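Local coordinates for WbbM protein (Klebsiella pneumoniae, PDB 6U4B) that polymerises O-antigen polysaccharide as a trimeric, bifunctional glycosyltransferase, with magnesium bound in its family 8 glycosyltransferase region, at residues Arg145-Ile150 / Met215-Lys220; Lys220-Asp225 / Asn263-Lys268. One frame throughout, in Å; residues are numbered along the deposited sequence.

Contact 1: Arg145-Ile150 / Met215-Lys220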
loop_
_atom_site.group_PDB
_atom_site.type_symbol
_atom_site.label_atom_id
_atom_site.label_comp_id
_atom_site.label_asym_id
_atom_site.label_seq_id
_atom_site.Cartn_x
_atom_site.Cartn_y
_atom_site.Cartn_z
ATOM N N ARG A 145 27.683 13.565 55.560
ATOM C CA ARG A 145 28.067 13.434 56.963
ATOM C C ARG A 145 27.457 12.190 57.598
ATOM O O ARG A 145 28.014 11.646 58.558
ATOM C CB ARG A 145 27.659 14.682 57.750
ATOM C CG ARG A 145 28.491 15.926 57.457
ATOM C CD ARG A 145 28.595 16.818 58.691
ATOM N NE ARG A 145 29.448 17.983 58.468
ATOM C CZ ARG A 145 29.898 18.778 59.434
ATOM N NH1 ARG A 145 29.583 18.533 60.700
ATOM N NH2 ARG A 145 30.669 19.815 59.137
ATOM N N CYS A 146 26.325 11.722 57.078
ATOM C CA CYS A 146 25.680 10.555 57.663
ATOM C C CYS A 146 26.417 9.269 57.310
ATOM O O CYS A 146 26.354 8.298 58.075
ATOM C CB CYS A 146 24.228 10.485 57.201
ATOM S SG CYS A 146 23.213 9.234 58.015
ATOM N N VAL A 147 27.118 9.243 56.173
ATOM C CA VAL A 147 27.787 8.035 55.698
ATOM C C VAL A 147 29.274 8.016 56.058
ATOM O O VAL A 147 30.003 7.141 55.584
ATOM C CB VAL A 147 27.610 7.848 54.184
ATOM C CG1 VAL A 147 26.151 7.846 53.794
ATOM C CG2 VAL A 147 28.395 8.917 53.432
ATOM N N GLU A 148 29.732 8.947 56.901
ATOM C CA GLU A 148 31.153 9.212 57.150
ATOM C C GLU A 148 32.004 7.946 57.258
ATOM O O GLU A 148 32.691 7.567 56.303
ATOM C CB GLU A 148 31.321 10.032 58.427
ATOM C CG GLU A 148 32.315 11.168 58.282
ATOM C CD GLU A 148 33.609 10.740 57.593
ATOM O OE1 GLU A 148 34.291 9.827 58.106
ATOM O OE2 GLU A 148 33.945 11.312 56.532
ATOM N N GLY A 149 31.969 7.279 58.411
ATOM C CA GLY A 149 32.745 6.066 58.601
ATOM C C GLY A 149 31.887 4.820 58.677
ATOM O O GLY A 149 32.255 3.846 59.340
ATOM N N ILE A 150 30.747 4.839 57.995
ATOM C CA ILE A 150 29.771 3.760 58.061
ATOM C C ILE A 150 29.922 2.874 56.835
ATOM O O ILE A 150 30.235 3.342 55.735
ATOM C CB ILE A 150 28.338 4.323 58.175
ATOM C CG1 ILE A 150 28.272 5.394 59.264
ATOM C CG2 ILE A 150 27.341 3.212 58.482
ATOM C CD1 ILE A 150 28.667 4.890 60.642
ATOM N N MET A 215 15.821 -1.006 50.620
ATOM C CA MET A 215 16.259 0.378 50.707
ATOM C C MET A 215 17.503 0.433 51.586
ATOM O O MET A 215 17.443 0.095 52.773
ATOM C CB MET A 215 15.138 1.246 51.278
ATOM C CG MET A 215 15.340 2.741 51.148
ATOM S SD MET A 215 13.781 3.628 51.344
ATOM C CE MET A 215 13.284 3.092 52.980
ATOM N N PHE A 216 18.628 0.839 51.003
ATOM C CA PHE A 216 19.883 0.857 51.742
ATOM C C PHE A 216 20.857 1.807 51.064
ATOM O O PHE A 216 20.659 2.221 49.920
ATOM C CB PHE A 216 20.498 -0.547 51.848
ATOM C CG PHE A 216 20.756 -1.206 50.513
ATOM C CD1 PHE A 216 19.878 -2.151 50.010
ATOM C CD2 PHE A 216 21.881 -0.885 49.767
ATOM C CE1 PHE A 216 20.115 -2.762 48.787
ATOM C CE2 PHE A 216 22.122 -1.488 48.546
ATOM C CZ PHE A 216 21.239 -2.429 48.055
ATOM N N VAL A 217 21.912 2.147 51.799
ATOM C CA VAL A 217 23.108 2.780 51.258
ATOM C C VAL A 217 24.300 2.004 51.797
ATOM O O VAL A 217 24.421 1.817 53.013
ATOM C CB VAL A 217 23.217 4.267 51.650
ATOM C CG1 VAL A 217 24.367 4.929 50.898
ATOM C CG2 VAL A 217 21.908 5.002 51.394
ATOM N N MET A 218 25.173 1.538 50.906
ATOM C CA MET A 218 26.330 0.775 51.348
ATOM C C MET A 218 27.563 1.183 50.554
ATOM O O MET A 218 27.475 1.829 49.506
ATOM C CB MET A 218 26.097 -0.736 51.238
ATOM C CG MET A 218 25.851 -1.235 49.835
ATOM S SD MET A 218 25.666 -3.028 49.805
ATOM C CE MET A 218 24.205 -3.243 50.815
ATOM N N ARG A 219 28.721 0.793 51.085
ATOM C CA ARG A 219 29.998 1.145 50.490
ATOM C C ARG A 219 30.164 0.477 49.130
ATOM O O ARG A 219 29.630 -0.606 48.871
ATOM C CB ARG A 219 31.144 0.741 51.422
ATOM C CG ARG A 219 32.501 1.296 51.020
ATOM C CD ARG A 219 33.020 2.290 52.041
ATOM N NE ARG A 219 33.500 1.630 53.253
ATOM C CZ ARG A 219 34.053 2.265 54.280
ATOM N NH1 ARG A 219 34.465 1.583 55.341
ATOM N NH2 ARG A 219 34.197 3.584 54.249
ATOM N N LYS A 220 30.922 1.149 48.259
ATOM C CA LYS A 220 31.109 0.698 46.882
ATOM C C LYS A 220 31.585 -0.750 46.814
ATOM O O LYS A 220 31.073 -1.550 46.023
ATOM C CB LYS A 220 32.101 1.625 46.178
ATOM C CG LYS A 220 32.602 1.144 44.827
ATOM C CD LYS A 220 33.699 2.073 44.327
ATOM C CE LYS A 220 34.456 1.487 43.147
ATOM N NZ LYS A 220 35.669 2.291 42.826
#
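Val147 faces Val217 with their CA atoms 8.3 Å apart and Ile150 faces Arg219 at a similar spacing, a separation at which no backbone hydrogen bond crosses. Val147 is the first residue to leave helical geometry after helix 140-146, and a weak bond from Ile150 N to Val147 O (3.4 Å) closes the turn that follows. From this turn Val147 directs its side chain at strand 216-219, where CG1 comes within 4.5 Å of Val217 CG1. This is a loose methyl-to-methyl touch between two buried residues; Leu107 and Phe109 lie against Val217.

The strand is an inner one of the mixed sheet in the DUF4422 region, antiparallel to both 97-102 and 152-159. Helix 140-146 and its turn lie against one face of this sheet, with Cys146 and Val147 on Leu153, before the chain enters strand 152-159. Phe216 and Met218 belong to the other face, where Met218 CE lies 3.4 Å above the plane of the Phe216 ring, displaced toward its rim.

At the end of the strand Arg219 is the N-cap residue of helix 220-240. Its CG stands anti to the backbone N (chi1 -169°), and the bend at chi3 (75°) helps swing the guanidinium back toward the turn. There the carbonyl oxygen of Ile150 sits over the centre of one guanidinium face, 4.2 Å from Arg219 CZ, too far and too steep over the plane for a hydrogen bond. Both groups have stronger partners beside the contact: Arg219 NH1 forms a salt bridge with Asp151 OD2, and Ile150 O is hydrogen-bonded to Tyr97 OH.

Contact 2: Lys220-Asp225 / Asn263-Lys268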
loop_
_atom_site.group_PDB
_atom_site.type_symbol
_atom_site.label_atom_id
_atom_site.label_comp_id
_atom_site.label_asym_id
_atom_site.label_seq_id
_atom_site.Cartn_x
_atom_site.Cartn_y
_atom_site.Cartn_z
ATOM N N LYS A 220 30.922 1.149 48.259
ATOM C CA LYS A 220 31.109 0.698 46.882
ATOM C C LYS A 220 31.585 -0.750 46.814
ATOM O O LYS A 220 31.073 -1.550 46.023
ATOM C CB LYS A 220 32.101 1.625 46.178
ATOM C CG LYS A 220 32.602 1.144 44.827
ATOM C CD LYS A 220 33.699 2.073 44.327
ATOM C CE LYS A 220 34.456 1.487 43.147
ATOM N NZ LYS A 220 35.669 2.291 42.826
ATOM N N ASP A 221 32.563 -1.109 47.649
ATOM C CA ASP A 221 33.100 -2.467 47.606
ATOM C C ASP A 221 32.116 -3.477 48.184
ATOM O O ASP A 221 32.030 -4.613 47.701
ATOM C CB ASP A 221 34.434 -2.520 48.343
ATOM C CG ASP A 221 35.547 -1.847 47.567
ATOM O OD1 ASP A 221 35.598 -2.021 46.327
ATOM O OD2 ASP A 221 36.373 -1.144 48.190
ATOM N N ILE A 222 31.361 -3.085 49.211
ATOM C CA ILE A 222 30.337 -3.975 49.747
ATOM C C ILE A 222 29.201 -4.149 48.746
ATOM O O ILE A 222 28.601 -5.229 48.656
ATOM C CB ILE A 222 29.831 -3.441 51.101
ATOM C CG1 ILE A 222 30.996 -3.317 52.089
ATOM C CG2 ILE A 222 28.756 -4.348 51.676
ATOM C CD1 ILE A 222 30.573 -2.970 53.503
ATOM N N PHE A 223 28.891 -3.103 47.977
ATOM C CA PHE A 223 27.819 -3.198 46.991
ATOM C C PHE A 223 28.170 -4.176 45.875
ATOM O O PHE A 223 27.321 -4.972 45.454
ATOM C CB PHE A 223 27.512 -1.814 46.418
ATOM C CG PHE A 223 26.638 -1.842 45.197
ATOM C CD1 PHE A 223 25.271 -2.037 45.310
ATOM C CD2 PHE A 223 27.183 -1.666 43.935
ATOM C CE1 PHE A 223 24.464 -2.059 44.188
ATOM C CE2 PHE A 223 26.382 -1.687 42.809
ATOM C CZ PHE A 223 25.019 -1.883 42.935
ATOM N N VAL A 224 29.407 -4.130 45.378
ATOM C CA VAL A 224 29.810 -5.035 44.305
ATOM C C VAL A 224 29.817 -6.478 44.793
ATOM O O VAL A 224 29.323 -7.382 44.105
ATOM C CB VAL A 224 31.182 -4.624 43.741
ATOM C CG1 VAL A 224 31.767 -5.744 42.890
ATOM C CG2 VAL A 224 31.054 -3.359 42.923
ATOM N N ASP A 225 30.373 -6.720 45.982
ATOM C CA ASP A 225 30.422 -8.077 46.517
ATOM C C ASP A 225 29.020 -8.630 46.740
ATOM O O ASP A 225 28.725 -9.776 46.378
ATOM C CB ASP A 225 31.223 -8.099 47.818
ATOM C CG ASP A 225 31.359 -9.497 48.388
ATOM O OD1 ASP A 225 32.199 -10.267 47.878
ATOM O OD2 ASP A 225 30.618 -9.830 49.339
ATOM N N ASN A 263 19.395 -10.052 54.393
ATOM C CA ASN A 263 19.693 -10.249 55.809
ATOM C C ASN A 263 20.747 -11.330 56.013
ATOM O O ASN A 263 21.654 -11.168 56.838
ATOM C CB ASN A 263 18.415 -10.606 56.564
ATOM C CG ASN A 263 17.487 -9.423 56.731
ATOM O OD1 ASN A 263 17.544 -8.714 57.737
ATOM N ND2 ASN A 263 16.623 -9.202 55.747
ATOM N N ILE A 264 20.632 -12.446 55.288
ATOM C CA ILE A 264 21.618 -13.519 55.407
ATOM C C ILE A 264 23.009 -12.999 55.071
ATOM O O ILE A 264 23.995 -13.342 55.739
ATOM C CB ILE A 264 21.218 -14.705 54.508
ATOM C CG1 ILE A 264 19.913 -15.335 55.007
ATOM C CG2 ILE A 264 22.335 -15.736 54.445
ATOM C CD1 ILE A 264 19.343 -16.383 54.075
ATOM N N TYR A 265 23.108 -12.146 54.048
ATOM C CA TYR A 265 24.401 -11.602 53.651
ATOM C C TYR A 265 24.970 -10.674 54.718
ATOM O O TYR A 265 26.165 -10.739 55.028
ATOM C CB TYR A 265 24.268 -10.868 52.315
ATOM C CG TYR A 265 25.536 -10.184 51.860
ATOM C CD1 TYR A 265 26.520 -10.885 51.174
ATOM C CD2 TYR A 265 25.751 -8.836 52.113
ATOM C CE1 TYR A 265 27.682 -10.263 50.757
ATOM C CE2 TYR A 265 26.908 -8.206 51.701
ATOM C CZ TYR A 265 27.870 -8.922 51.024
ATOM O OH TYR A 265 29.022 -8.291 50.612
ATOM N N ILE A 266 24.134 -9.799 55.285
ATOM C CA ILE A 266 24.612 -8.865 56.300
ATOM C C ILE A 266 25.049 -9.610 57.554
ATOM O O ILE A 266 26.098 -9.307 58.136
ATOM C CB ILE A 266 23.528 -7.818 56.617
ATOM C CG1 ILE A 266 23.341 -6.864 55.437
ATOM C CG2 ILE A 266 23.878 -7.041 57.882
ATOM C CD1 ILE A 266 22.278 -5.816 55.664
ATOM N N ILE A 267 24.261 -10.599 57.985
ATOM C CA ILE A 267 24.592 -11.348 59.195
ATOM C C ILE A 267 25.930 -12.057 59.032
ATOM O O ILE A 267 26.728 -12.133 59.975
ATOM C CB ILE A 267 23.455 -12.331 59.532
ATOM C CG1 ILE A 267 22.215 -11.564 60.000
ATOM C CG2 ILE A 267 23.899 -13.341 60.586
ATOM C CD1 ILE A 267 21.007 -12.438 60.223
ATOM N N LYS A 268 26.207 -12.565 57.831
ATOM C CA LYS A 268 27.494 -13.201 57.568
ATOM C C LYS A 268 28.642 -12.206 57.701
ATOM O O LYS A 268 29.708 -12.545 58.229
ATOM C CB LYS A 268 27.480 -13.830 56.175
ATOM C CG LYS A 268 28.842 -14.210 55.621
ATOM C CD LYS A 268 29.461 -15.365 56.381
ATOM C CE LYS A 268 30.612 -15.967 55.595
ATOM N NZ LYS A 268 31.521 -14.917 55.058
#
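Tyr265 OH donates a short hydrogen bond of 2.6 Å to Asp225 OD2, joining helix 253-272 to the first turns of helix 220-240. The carboxylate accepts through the anti lone pair of OD2, the one directed away from its other oxygen, and OD2 lies at the edge of the phenol, in the plane of the ring. That in-plane position also brings OD2 to 3.3 Å from Tyr265 CE1. The carboxylate itself is turned out of the ring plane, with 38° between the two groups, so they are neither stacked nor coplanar.

The bond spans helices whose CA atoms come no closer here than 10.0 Å, and the reach comes mainly from the tyrosine. Its CG is anti to the backbone N (chi1 176°), extending the ring across the gap toward Asp225. The aspartate answers with the same first torsion (chi1 -177°), which carries its carboxylate toward the phenol although its CB does not point straight at the other helix. With a buried phenol donating to an exposed carboxylate, the hydroxyl has its acceptor at the border of the packed region, and the bond would tend to stabilise the charged form of Asp225.

Ile222, one turn earlier, adds the apolar part of the contact: its CG2 meets the ring edge, 4.3 Å from Tyr265 CE2 and 4.1 Å from Tyr265 OH.

Farther along helix 220-240, Tyr226 and Trp229 meet the Tyr265 ring with their planes inclined, and Tyr197 touches it from a loop. Beneath the pair of helices lies strand 152-159, with Ile222 packing on Ile152 and Ile266 on Leu154, while Ile264 turns to helices 180-193 and 198-206.

In the fold
Both contacts belong to the DUF4422 region, far from the magnesium site, and they follow one another along the chain: strand 216-219 runs directly into helix 220-240, and Lys220 is common to both. Their centres are 13 Å apart, bridged by packing of Met218 SD on Phe223 CA at 3.5 Å. Contact 1 sets a turn against a sheet strand, with an apolar buried end and a partly exposed arginine end. Contact 2 instead joins two helices through a direct hydrogen bond from a buried tyrosine to a surface aspartate. Strand 152-159 borders both: Val147 of contact 1 packs on Leu153, while Ile152 and Leu154 receive Met218 and Phe216 of contact 1 as well as Ile222 and Ile266 of contact 2.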